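Local coordinates for similar to sp|P32453 Saccharomyces cerevisiae YNL315c ATP11 (Candida glabrata CBS 138, PDB 2P4F), which probably acts in mitochondria as a chaperone that binds unfolded protein, at residues A136-Y140 against V141-Q145. Numbering follows the deposited sequence.
Sequences AVVPY and VKTFQ
Two backbone amides grip the carbonyl oxygen of Pro139. Phe144 N reaches Pro139 O at 3.0 Å, nearly straight (169°) and in the carbonyl plane. Thr143 N comes to Pro139 O from above that plane at 3.2 Å, in a more bent bond. The wide spacing repeats one residue on, where Gln145 N meets Tyr140 O at 2.8 Å; such i to i+5 bonds mark a pi-type first turn. Pro139, at the N-cap position, ends edge strand 133-139 of the antiparallel sheet and leads directly into helix 140-153, the chain swinging through 113° between the two short axes. On the strand side of this turn Val138 CG1, set anti to its own N, packs against Thr143 CG2 at 3.6 Å and also touches Phe144 CB, the valine and threonine side chains crossing at about a right angle. Pro139 CG lies beside Lys142 CB and near Thr143 OG1. The Tyr140 ring lies along the first turn, beside Phe144 and Gln145: Gln145 CB sits over one face, 4.0 Å from the ring centroid, in a CH-pi contact, while Gln145 NE2 approaches Tyr140 CE2 at 3.7 Å, with the amide plane inclined 48° to the ring. Tyr140 CE1 meets the edge of the Phe144 ring at CD2 (4.0 Å). Phe144, buried, carries its ring on to Phe219 of strand 215-220, and Asp228 takes a hydrogen bond from Val141 N through OD1.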
# COMPACT_ATOMS: atom_id res chain seq x y z
N ALA A 136 4.32 6.17 -7.40
CA ALA A 136 5.41 5.23 -7.68
C ALA A 136 5.09 4.45 -8.93
O ALA A 136 3.93 4.39 -9.34
CB ALA A 136 5.63 4.26 -6.52
N VAL A 137 6.15 3.87 -9.50
CA VAL A 137 6.00 2.86 -10.52
C VAL A 137 6.77 1.63 -10.04
O VAL A 137 7.97 1.79 -9.74
CB VAL A 137 6.53 3.38 -11.86
CG1 VAL A 137 6.44 2.28 -12.91
CG2 VAL A 137 5.73 4.61 -12.27
N VAL A 138 6.14 0.48 -9.96
CA VAL A 138 6.65 -0.75 -9.34
C VAL A 138 6.73 -1.85 -10.36
O VAL A 138 5.75 -2.02 -11.08
CB VAL A 138 5.68 -1.18 -8.19
CG1 VAL A 138 6.12 -2.40 -7.45
CG2 VAL A 138 5.49 -0.02 -7.20
N PRO A 139 7.81 -2.59 -10.54
CA PRO A 139 7.75 -3.70 -11.51
C PRO A 139 6.83 -4.77 -10.95
O PRO A 139 6.78 -5.05 -9.74
CB PRO A 139 9.18 -4.26 -11.60
CG PRO A 139 9.87 -3.72 -10.41
CD PRO A 139 9.15 -2.48 -9.96
N TYR A 140 6.10 -5.38 -11.87
CA TYR A 140 5.13 -6.38 -11.43
C TYR A 140 5.81 -7.66 -10.98
O TYR A 140 5.64 -8.10 -9.83
CB TYR A 140 4.13 -6.63 -12.57
CG TYR A 140 3.09 -7.63 -12.08
CD1 TYR A 140 2.09 -7.27 -11.19
CD2 TYR A 140 3.11 -8.96 -12.55
CE1 TYR A 140 1.12 -8.18 -10.74
CE2 TYR A 140 2.15 -9.85 -12.10
CZ TYR A 140 1.17 -9.46 -11.21
OH TYR A 140 0.25 -10.37 -10.78
N VAL A 141 6.55 -8.32 -11.86
CA VAL A 141 6.98 -9.69 -11.52
C VAL A 141 7.95 -9.58 -10.35
O VAL A 141 7.83 -10.33 -9.38
CB VAL A 141 7.61 -10.41 -12.73
CG1 VAL A 141 8.42 -11.65 -12.36
CG2 VAL A 141 6.54 -10.82 -13.75
N LYS A 142 8.88 -8.62 -10.46
CA LYS A 142 9.94 -8.51 -9.48
C LYS A 142 9.42 -8.14 -8.10
O LYS A 142 9.95 -8.61 -7.09
CB LYS A 142 10.99 -7.50 -9.97
CG LYS A 142 12.13 -7.29 -8.99
CD LYS A 142 13.13 -6.26 -9.52
CE LYS A 142 14.47 -6.43 -8.84
NZ LYS A 142 15.02 -5.19 -8.22
N THR A 143 8.42 -7.27 -8.04
CA THR A 143 8.05 -6.71 -6.73
C THR A 143 6.58 -6.80 -6.36
O THR A 143 6.16 -7.30 -5.31
CB THR A 143 8.48 -5.22 -6.72
OG1 THR A 143 9.91 -5.21 -6.91
CG2 THR A 143 8.10 -4.58 -5.40
N PHE A 144 5.71 -6.30 -7.25
CA PHE A 144 4.32 -6.26 -6.81
C PHE A 144 3.67 -7.62 -6.71
O PHE A 144 2.81 -7.82 -5.83
CB PHE A 144 3.50 -5.38 -7.78
CG PHE A 144 2.12 -5.11 -7.16
CD1 PHE A 144 2.01 -4.15 -6.15
CD2 PHE A 144 0.99 -5.80 -7.59
CE1 PHE A 144 0.78 -3.91 -5.58
CE2 PHE A 144 -0.24 -5.55 -7.00
CZ PHE A 144 -0.34 -4.61 -5.98
N GLN A 145 4.00 -8.54 -7.60
CA GLN A 145 3.30 -9.83 -7.63
C GLN A 145 3.34 -10.54 -6.28
O GLN A 145 2.33 -11.11 -5.83
CB GLN A 145 3.90 -10.70 -8.73
CG GLN A 145 3.22 -12.03 -8.88
CD GLN A 145 3.68 -12.74 -10.15
OE1 GLN A 145 4.87 -12.80 -10.49
NE2 GLN A 145 2.73 -13.29 -10.89